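Local coordinates for protein L-asparaginase I (Vibrio cholerae, PDB 2OCD) that probably catalyses the hydrolysis of L-asparagine to L-aspartate and ammonium, working as a homotetramer, at residues T91-F103 / L149-K163. Numbering follows the deposited sequence.
Sequences TDTMAYTASALSF and LFFNNRLMRGNRSRK. With ACT (acetate ion), chain G.
Lys163 reaches from strand 162-166 to Thr91, a predicted active-site residue, and Asp92, both predicted to bind substrate just ahead of helix 94-104, in the N-terminal alpha/beta domain of this type I asparaginase. Its chain is extended, with CG anti to the backbone N (chi1 -165°); it passes Thr91 O, with CD 3.5 Å from it, and crosses the Thr91 side chain at about a right angle. The ammonium group then meets two oxygens: a salt bridge joins NZ to Asp92 OD2 at 2.8 Å, and a longer hydrogen bond runs from NZ to Thr91 OG1 at 3.3 Å. An acetate ion, probably from the crystallisation liquor, sits beside Asp92, whose OD1 is held by Asn247 of the second subunit.

The other branch of Thr91, CG2, comes obliquely to the Phe151 ring, 3.7 Å from CZ. Further along, the helix lies on the mixed sheet, where CG of Met94, a selenomethionine, packs 3.8 Å from Leu149 CD1. Small residues allow close approach beyond: Ala98 CB rests 3.9 Å from Gly158 CA, and Ala95 CB packs on the backbone at Ser161 and Arg162.

In mid-helix, Ser99 OG turns back to bond Ala95 O, which the backbone N of Ser99 approaches from the opposite face. Nearer the C-terminal end, Ser102 OG donates to Ser99 O. Asn159 ND2, also bonded to Arg332 O, donates to Ser102 OG at 3.0 Å, with an N-H...O angle of 140° and the oxygen 26° out of the amide plane.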
ATOM      1  N   THR B  91     -14.868 -20.379  -5.446  1.00 11.45           N
ATOM      2  CA  THR B  91     -14.642 -19.229  -4.584  1.00 11.89           C
ATOM      3  C   THR B  91     -15.918 -18.634  -3.964  1.00 12.38           C
ATOM      4  O   THR B  91     -15.848 -18.021  -2.895  1.00 12.77           O
ATOM      5  CB  THR B  91     -13.847 -18.062  -5.298  1.00 11.41           C
ATOM      6  OG1 THR B  91     -14.580 -17.646  -6.447  1.00 11.23           O
ATOM      7  CG2 THR B  91     -12.431 -18.481  -5.704  1.00  8.50           C
ATOM      8  N   ASP B  92     -17.071 -18.744  -4.600  1.00 12.23           N
ATOM      9  CA  ASP B  92     -18.206 -17.973  -4.053  1.00 11.82           C
ATOM     10  C   ASP B  92     -18.453 -18.235  -2.556  1.00 10.99           C
ATOM     11  O   ASP B  92     -18.783 -17.308  -1.820  1.00 11.55           O
ATOM     12  CB  ASP B  92     -19.489 -18.211  -4.854  1.00 12.46           C
ATOM     13  CG  ASP B  92     -19.460 -17.530  -6.223  1.00 14.28           C
ATOM     14  OD1 ASP B  92     -20.317 -17.872  -7.079  1.00 18.58           O
ATOM     15  OD2 ASP B  92     -18.585 -16.664  -6.454  1.00 18.91           O
ATOM     16  N   THR B  93     -18.318 -19.478  -2.110  1.00 10.10           N
ATOM     17  CA  THR B  93     -18.624 -19.798  -0.738  1.00 10.20           C
ATOM     18  C   THR B  93     -17.471 -20.528  -0.059  1.00 10.72           C
ATOM     19  O   THR B  93     -17.619 -21.140   0.981  1.00 10.23           O
ATOM     20  CB  THR B  93     -19.899 -20.625  -0.607  1.00 10.42           C
ATOM     21  OG1 THR B  93     -19.678 -21.896  -1.192  1.00  9.35           O
ATOM     22  CG2 THR B  93     -21.098 -19.931  -1.264  1.00  8.44           C
HETATM   23  N   MSE B  94     -16.297 -20.378  -0.627  1.00 11.61           N
HETATM   24  CA  MSE B  94     -15.122 -20.970  -0.105  1.00 13.27           C
HETATM   25  C   MSE B  94     -14.918 -20.580   1.339  1.00 12.96           C
HETATM   26  O   MSE B  94     -14.437 -21.400   2.101  1.00 13.39           O
HETATM   27  CB  MSE B  94     -13.944 -20.531  -0.924  1.00 12.82           C
HETATM   28  CG  MSE B  94     -12.678 -21.094  -0.462  1.00 14.72           C
HETATM   29 SE   MSE B  94     -11.327 -20.752  -1.827  0.70 21.15          SE
HETATM   30  CE  MSE B  94     -10.331 -19.348  -1.010  1.00 18.37           C
ATOM     31  N   ALA B  95     -15.259 -19.342   1.716  1.00 13.47           N
ATOM     32  CA  ALA B  95     -15.059 -18.867   3.109  1.00 13.20           C
ATOM     33  C   ALA B  95     -16.044 -19.480   4.064  1.00 12.88           C
ATOM     34  O   ALA B  95     -15.707 -19.726   5.227  1.00 12.93           O
ATOM     35  CB  ALA B  95     -15.098 -17.355   3.228  1.00 12.95           C
ATOM     36  N   TYR B  96     -17.259 -19.736   3.598  1.00 12.48           N
ATOM     37  CA  TYR B  96     -18.237 -20.399   4.458  1.00 11.78           C
ATOM     38  C   TYR B  96     -17.816 -21.833   4.654  1.00 12.17           C
ATOM     39  O   TYR B  96     -17.916 -22.374   5.750  1.00 12.75           O
ATOM     40  CB  TYR B  96     -19.625 -20.363   3.881  1.00 11.25           C
ATOM     41  CG  TYR B  96     -20.282 -19.002   3.860  1.00 10.22           C
ATOM     42  CD1 TYR B  96     -20.145 -18.173   2.766  1.00 10.74           C
ATOM     43  CD2 TYR B  96     -21.108 -18.587   4.888  1.00 10.41           C
ATOM     44  CE1 TYR B  96     -20.756 -16.911   2.718  1.00 11.45           C
ATOM     45  CE2 TYR B  96     -21.734 -17.352   4.844  1.00 11.15           C
ATOM     46  CZ  TYR B  96     -21.543 -16.515   3.762  1.00 11.62           C
ATOM     47  OH  TYR B  96     -22.160 -15.286   3.693  1.00 13.90           O
ATOM     48  N   THR B  97     -17.349 -22.482   3.606  1.00 11.56           N
ATOM     49  CA  THR B  97     -16.909 -23.826   3.808  1.00 11.14           C
ATOM     50  C   THR B  97     -15.747 -23.891   4.824  1.00 11.14           C
ATOM     51  O   THR B  97     -15.747 -24.711   5.740  1.00 11.32           O
ATOM     52  CB  THR B  97     -16.564 -24.461   2.487  1.00 10.59           C
ATOM     53  OG1 THR B  97     -17.802 -24.701   1.799  1.00 12.84           O
ATOM     54  CG2 THR B  97     -15.834 -25.785   2.700  1.00  9.12           C
ATOM     55  N   ALA B  98     -14.758 -23.027   4.665  1.00 11.44           N
ATOM     56  CA  ALA B  98     -13.492 -23.175   5.408  1.00 11.80           C
ATOM     57  C   ALA B  98     -13.807 -22.959   6.877  1.00 12.32           C
ATOM     58  O   ALA B  98     -13.255 -23.614   7.769  1.00 13.10           O
ATOM     59  CB  ALA B  98     -12.481 -22.174   4.933  1.00 11.26           C
ATOM     60  N   SER B  99     -14.740 -22.047   7.099  1.00 12.18           N
ATOM     61  CA  SER B  99     -15.235 -21.753   8.396  1.00 12.57           C
ATOM     62  C   SER B  99     -15.941 -22.927   9.065  1.00 12.40           C
ATOM     63  O   SER B  99     -15.623 -23.297  10.217  1.00 12.48           O
ATOM     64  CB  SER B  99     -16.186 -20.576   8.289  1.00 12.81           C
ATOM     65  OG  SER B  99     -15.449 -19.374   8.086  1.00 15.28           O
ATOM     66  N   ALA B 100     -16.958 -23.430   8.380  1.00 11.86           N
ATOM     67  CA  ALA B 100     -17.723 -24.608   8.818  1.00 11.48           C
ATOM     68  C   ALA B 100     -16.807 -25.714   9.308  1.00 11.47           C
ATOM     69  O   ALA B 100     -16.982 -26.221  10.430  1.00 11.05           O
ATOM     70  CB  ALA B 100     -18.585 -25.137   7.676  1.00 10.16           C
ATOM     71  N   LEU B 101     -15.838 -26.078   8.450  1.00 11.28           N
ATOM     72  CA  LEU B 101     -14.925 -27.163   8.732  1.00 11.37           C
ATOM     73  C   LEU B 101     -14.045 -26.880   9.942  1.00 11.95           C
ATOM     74  O   LEU B 101     -13.628 -27.840  10.614  1.00 13.16           O
ATOM     75  CB  LEU B 101     -14.026 -27.482   7.531  1.00 11.72           C
ATOM     76  CG  LEU B 101     -14.778 -27.973   6.268  1.00 13.51           C
ATOM     77  CD1 LEU B 101     -13.883 -27.985   5.035  1.00  9.00           C
ATOM     78  CD2 LEU B 101     -15.463 -29.370   6.498  1.00 11.45           C
ATOM     79  N   SER B 102     -13.707 -25.604  10.201  1.00 11.54           N
ATOM     80  CA  SER B 102     -12.865 -25.290  11.342  1.00 10.81           C
ATOM     81  C   SER B 102     -13.553 -25.766  12.612  1.00 10.85           C
ATOM     82  O   SER B 102     -12.895 -26.388  13.455  1.00  9.56           O
ATOM     83  CB  SER B 102     -12.503 -23.822  11.439  1.00 10.61           C
ATOM     84  OG  SER B 102     -13.558 -23.047  11.941  1.00  8.59           O
ATOM     85  N   PHE B 103     -14.864 -25.544  12.726  1.00 10.92           N
ATOM     86  CA  PHE B 103     -15.596 -26.006  13.926  1.00 11.67           C
ATOM     87  C   PHE B 103     -15.894 -27.509  13.942  1.00 14.23           C
ATOM     88  O   PHE B 103     -15.793 -28.146  15.007  1.00 14.33           O
ATOM     89  CB  PHE B 103     -16.847 -25.185  14.157  1.00 10.22           C
ATOM     90  CG  PHE B 103     -16.530 -23.778  14.340  1.00 10.29           C
ATOM     91  CD1 PHE B 103     -15.911 -23.366  15.506  1.00  7.41           C
ATOM     92  CD2 PHE B 103     -16.712 -22.868  13.299  1.00 11.24           C
ATOM     93  CE1 PHE B 103     -15.559 -22.081  15.696  1.00  9.44           C
ATOM     94  CE2 PHE B 103     -16.357 -21.554  13.467  1.00 11.11           C
ATOM     95  CZ  PHE B 103     -15.753 -21.148  14.678  1.00 10.81           C
ATOM     96  N   LEU B 149      -6.895 -21.151   4.361  1.00 12.49           N
ATOM     97  CA  LEU B 149      -7.454 -20.736   3.052  1.00 12.87           C
ATOM     98  C   LEU B 149      -6.357 -20.039   2.292  1.00 12.81           C
ATOM     99  O   LEU B 149      -5.790 -19.046   2.770  1.00 12.98           O
ATOM    100  CB  LEU B 149      -8.689 -19.833   3.226  1.00 12.88           C
ATOM    101  CG  LEU B 149      -9.538 -19.415   2.006  1.00 12.87           C
ATOM    102  CD1 LEU B 149     -11.022 -19.079   2.342  1.00 12.03           C
ATOM    103  CD2 LEU B 149      -8.990 -18.230   1.264  1.00  9.68           C
ATOM    104  N   PHE B 150      -6.022 -20.571   1.132  1.00 12.60           N
ATOM    105  CA  PHE B 150      -4.929 -20.014   0.400  1.00 13.25           C
ATOM    106  C   PHE B 150      -5.429 -19.291  -0.862  1.00 13.77           C
ATOM    107  O   PHE B 150      -6.136 -19.899  -1.698  1.00 14.31           O
ATOM    108  CB  PHE B 150      -3.928 -21.115   0.097  1.00 13.69           C
ATOM    109  CG  PHE B 150      -2.676 -20.626  -0.523  1.00 13.54           C
ATOM    110  CD1 PHE B 150      -1.782 -19.854   0.203  1.00 17.89           C
ATOM    111  CD2 PHE B 150      -2.360 -20.940  -1.800  1.00 14.24           C
ATOM    112  CE1 PHE B 150      -0.601 -19.374  -0.372  1.00 16.24           C
ATOM    113  CE2 PHE B 150      -1.182 -20.458  -2.357  1.00 16.71           C
ATOM    114  CZ  PHE B 150      -0.325 -19.676  -1.646  1.00 14.80           C
ATOM    115  N   PHE B 151      -5.106 -17.994  -0.960  1.00 12.93           N
ATOM    116  CA  PHE B 151      -5.445 -17.180  -2.129  1.00 12.90           C
ATOM    117  C   PHE B 151      -4.616 -15.896  -2.128  1.00 12.82           C
ATOM    118  O   PHE B 151      -4.164 -15.449  -1.055  1.00 13.22           O
ATOM    119  CB  PHE B 151      -6.939 -16.845  -2.145  1.00 12.24           C
ATOM    120  CG  PHE B 151      -7.611 -16.989  -3.506  1.00 10.59           C
ATOM    121  CD1 PHE B 151      -8.033 -18.230  -3.956  1.00 11.12           C
ATOM    122  CD2 PHE B 151      -7.876 -15.870  -4.292  1.00  9.68           C
ATOM    123  CE1 PHE B 151      -8.692 -18.360  -5.187  1.00 10.14           C
ATOM    124  CE2 PHE B 151      -8.542 -15.958  -5.516  1.00  9.91           C
ATOM    125  CZ  PHE B 151      -8.959 -17.201  -5.970  1.00 11.39           C
ATOM    126  N   ASN B 152      -4.425 -15.310  -3.311  1.00 12.87           N
ATOM    127  CA  ASN B 152      -3.626 -14.091  -3.445  1.00 13.83           C
ATOM    128  C   ASN B 152      -2.288 -14.254  -2.706  1.00 14.52           C
ATOM    129  O   ASN B 152      -1.920 -13.406  -1.934  1.00 15.45           O
ATOM    130  CB  ASN B 152      -4.378 -12.853  -2.877  1.00 13.50           C
ATOM    131  CG  ASN B 152      -5.885 -12.789  -3.299  1.00 15.31           C
ATOM    132  OD1 ASN B 152      -6.791 -13.163  -2.521  1.00 15.76           O
ATOM    133  ND2 ASN B 152      -6.148 -12.308  -4.517  1.00 15.47           N
ATOM    134  N   ASN B 153      -1.610 -15.392  -2.845  1.00 15.30           N
ATOM    135  CA  ASN B 153      -0.291 -15.603  -2.228  1.00 15.62           C
ATOM    136  C   ASN B 153      -0.218 -15.529  -0.701  1.00 16.03           C
ATOM    137  O   ASN B 153       0.855 -15.350  -0.106  1.00 15.10           O
ATOM    138  CB  ASN B 153       0.740 -14.643  -2.809  1.00 16.36           C
ATOM    139  CG  ASN B 153       0.856 -14.758  -4.292  1.00 18.58           C
ATOM    140  OD1 ASN B 153       0.983 -15.854  -4.840  1.00 23.81           O
ATOM    141  ND2 ASN B 153       0.800 -13.625  -4.967  1.00 21.69           N
ATOM    142  N   ARG B 154      -1.343 -15.704  -0.046  1.00 17.17           N
ATOM    143  CA  ARG B 154      -1.340 -15.674   1.414  1.00 18.01           C
ATOM    144  C   ARG B 154      -2.223 -16.770   2.009  1.00 17.25           C
ATOM    145  O   ARG B 154      -3.206 -17.184   1.401  1.00 18.23           O
ATOM    146  CB  ARG B 154      -1.719 -14.302   1.911  1.00 18.16           C
ATOM    147  CG  ARG B 154      -3.179 -13.941   1.821  1.00 20.87           C
ATOM    148  CD  ARG B 154      -3.439 -12.483   2.313  1.00 21.56           C
ATOM    149  NE  ARG B 154      -3.125 -11.524   1.241  1.00 26.59           N
ATOM    150  CZ  ARG B 154      -3.997 -11.026   0.355  1.00 26.01           C
ATOM    151  NH1 ARG B 154      -5.282 -11.318   0.401  1.00 26.36           N
ATOM    152  NH2 ARG B 154      -3.563 -10.218  -0.583  1.00 25.71           N
ATOM    153  N   LEU B 155      -1.809 -17.297   3.150  1.00 16.04           N
ATOM    154  CA  LEU B 155      -2.548 -18.332   3.798  1.00 15.27           C
ATOM    155  C   LEU B 155      -3.224 -17.715   4.975  1.00 15.37           C
ATOM    156  O   LEU B 155      -2.549 -17.201   5.862  1.00 14.40           O
ATOM    157  CB  LEU B 155      -1.598 -19.403   4.304  1.00 15.32           C
ATOM    158  CG  LEU B 155      -2.313 -20.585   4.959  1.00 15.09           C
ATOM    159  CD1 LEU B 155      -3.037 -21.394   3.872  1.00 12.33           C
ATOM    160  CD2 LEU B 155      -1.327 -21.453   5.802  1.00 13.14           C
HETATM  161  N   MSE B 156      -4.546 -17.801   5.024  1.00 15.40           N
HETATM  162  CA  MSE B 156      -5.286 -17.197   6.121  1.00 16.57           C
HETATM  163  C   MSE B 156      -5.977 -18.219   6.970  1.00 14.74           C
HETATM  164  O   MSE B 156      -6.314 -19.270   6.490  1.00 15.40           O
HETATM  165  CB  MSE B 156      -6.311 -16.211   5.577  1.00 16.02           C
HETATM  166  CG  MSE B 156      -5.683 -15.068   4.806  1.00 17.84           C
HETATM  167 SE   MSE B 156      -6.917 -14.441   3.426  0.80 25.36          SE
HETATM  168  CE  MSE B 156      -6.165 -15.563   1.932  1.00 20.64           C
ATOM    169  N   ARG B 157      -6.217 -17.901   8.239  1.00 13.90           N
ATOM    170  CA  ARG B 157      -7.065 -18.772   9.067  1.00 13.10           C
ATOM    171  C   ARG B 157      -8.426 -18.904   8.393  1.00 12.64           C
ATOM    172  O   ARG B 157      -9.022 -17.917   8.035  1.00 12.45           O
ATOM    173  CB  ARG B 157      -7.196 -18.232  10.486  1.00 12.94           C
ATOM    174  CG  ARG B 157      -8.031 -19.113  11.391  1.00 13.90           C
ATOM    175  CD  ARG B 157      -7.838 -18.801  12.899  1.00 13.11           C
ATOM    176  NE  ARG B 157      -6.517 -19.215  13.342  1.00 11.89           N
ATOM    177  CZ  ARG B 157      -5.806 -18.643  14.300  1.00 10.36           C
ATOM    178  NH1 ARG B 157      -6.269 -17.623  14.970  1.00 10.85           N
ATOM    179  NH2 ARG B 157      -4.605 -19.108  14.578  1.00 10.85           N
ATOM    180  N   GLY B 158      -8.892 -20.131   8.196  1.00 12.45           N
ATOM    181  CA  GLY B 158     -10.118 -20.398   7.475  1.00 11.77           C
ATOM    182  C   GLY B 158     -11.285 -19.638   8.008  1.00 11.92           C
ATOM    183  O   GLY B 158     -11.980 -18.931   7.270  1.00 11.42           O
ATOM    184  N   ASN B 159     -11.490 -19.722   9.319  1.00 12.92           N
ATOM    185  CA  ASN B 159     -12.604 -19.010   9.954  1.00 12.40           C
ATOM    186  C   ASN B 159     -12.341 -17.534  10.239  1.00 12.54           C
ATOM    187  O   ASN B 159     -13.199 -16.869  10.816  1.00 12.63           O
ATOM    188  CB  ASN B 159     -13.051 -19.742  11.208  1.00 12.78           C
ATOM    189  CG  ASN B 159     -11.997 -19.766  12.290  1.00 11.82           C
ATOM    190  OD1 ASN B 159     -11.093 -18.948  12.314  1.00  7.16           O
ATOM    191  ND2 ASN B 159     -12.124 -20.727  13.199  1.00 12.19           N
ATOM    192  N   ARG B 160     -11.201 -16.991   9.811  1.00 12.37           N
ATOM    193  CA  ARG B 160     -11.027 -15.519   9.813  1.00 13.26           C
ATOM    194  C   ARG B 160     -11.205 -14.847   8.426  1.00 14.11           C
ATOM    195  O   ARG B 160     -11.003 -13.614   8.286  1.00 12.39           O
ATOM    196  CB  ARG B 160      -9.671 -15.126  10.341  1.00 12.66           C
ATOM    197  CG  ARG B 160      -9.430 -15.612  11.716  1.00 13.85           C
ATOM    198  CD  ARG B 160     -10.213 -14.796  12.685  1.00 14.55           C
ATOM    199  NE  ARG B 160      -9.504 -14.667  13.950  1.00 13.84           N
ATOM    200  CZ  ARG B 160      -9.669 -13.650  14.776  1.00 11.82           C
ATOM    201  NH1 ARG B 160     -10.531 -12.680  14.469  1.00 10.49           N
ATOM    202  NH2 ARG B 160      -8.970 -13.615  15.904  1.00 11.02           N
ATOM    203  N   SER B 161     -11.656 -15.631   7.443  1.00 14.63           N
ATOM    204  CA  SER B 161     -11.589 -15.208   6.062  1.00 16.10           C
ATOM    205  C   SER B 161     -12.885 -14.758   5.477  1.00 16.64           C
ATOM    206  O   SER B 161     -13.933 -15.188   5.881  1.00 16.65           O
ATOM    207  CB  SER B 161     -10.997 -16.342   5.198  1.00 16.84           C
ATOM    208  OG  SER B 161      -9.580 -16.382   5.412  1.00 19.74           O
ATOM    209  N   ARG B 162     -12.796 -13.874   4.509  1.00 18.69           N
ATOM    210  CA  ARG B 162     -13.910 -13.666   3.635  1.00 20.86           C
ATOM    211  C   ARG B 162     -13.533 -13.129   2.278  1.00 21.62           C
ATOM    212  O   ARG B 162     -12.469 -12.574   2.098  1.00 20.95           O
ATOM    213  CB  ARG B 162     -14.979 -12.811   4.286  1.00 21.13           C
ATOM    214  CG  ARG B 162     -14.499 -11.579   5.045  1.00 22.91           C
ATOM    215  CD  ARG B 162     -15.328 -11.357   6.322  1.00 22.97           C
ATOM    216  NE  ARG B 162     -16.319 -10.280   6.218  1.00 25.99           N
ATOM    217  CZ  ARG B 162     -17.456 -10.294   5.510  1.00 25.73           C
ATOM    218  NH1 ARG B 162     -17.834 -11.338   4.750  1.00 25.58           N
ATOM    219  NH2 ARG B 162     -18.230  -9.216   5.555  1.00 24.73           N
ATOM    220  N   LYS B 163     -14.443 -13.349   1.333  1.00 23.92           N
ATOM    221  CA  LYS B 163     -14.308 -12.863  -0.023  1.00 25.63           C
ATOM    222  C   LYS B 163     -14.640 -11.389  -0.063  1.00 27.04           C
ATOM    223  O   LYS B 163     -15.792 -10.979  -0.031  1.00 26.96           O
ATOM    224  CB  LYS B 163     -15.187 -13.635  -1.003  1.00 25.60           C
ATOM    225  CG  LYS B 163     -14.810 -13.398  -2.488  1.00 25.41           C
ATOM    226  CD  LYS B 163     -15.309 -14.546  -3.361  1.00 26.35           C
ATOM    227  CE  LYS B 163     -15.507 -14.184  -4.822  1.00 27.39           C
ATOM    228  NZ  LYS B 163     -16.475 -15.145  -5.486  1.00 28.86           N
TER
HETATM  229  C   ACT G 603     -17.884 -20.724  -8.478  1.00 51.87           C
HETATM  230  O   ACT G 603     -17.113 -21.525  -9.091  1.00 51.38           O
HETATM  231  OXT ACT G 603     -17.341 -19.928  -7.677  1.00 51.35           O
HETATM  232  CH3 ACT G 603     -19.382 -20.683  -8.673  1.00 51.76           C
HETATM  233  O   HOH W   1     -14.328 -16.124   8.175  1.00 16.45           O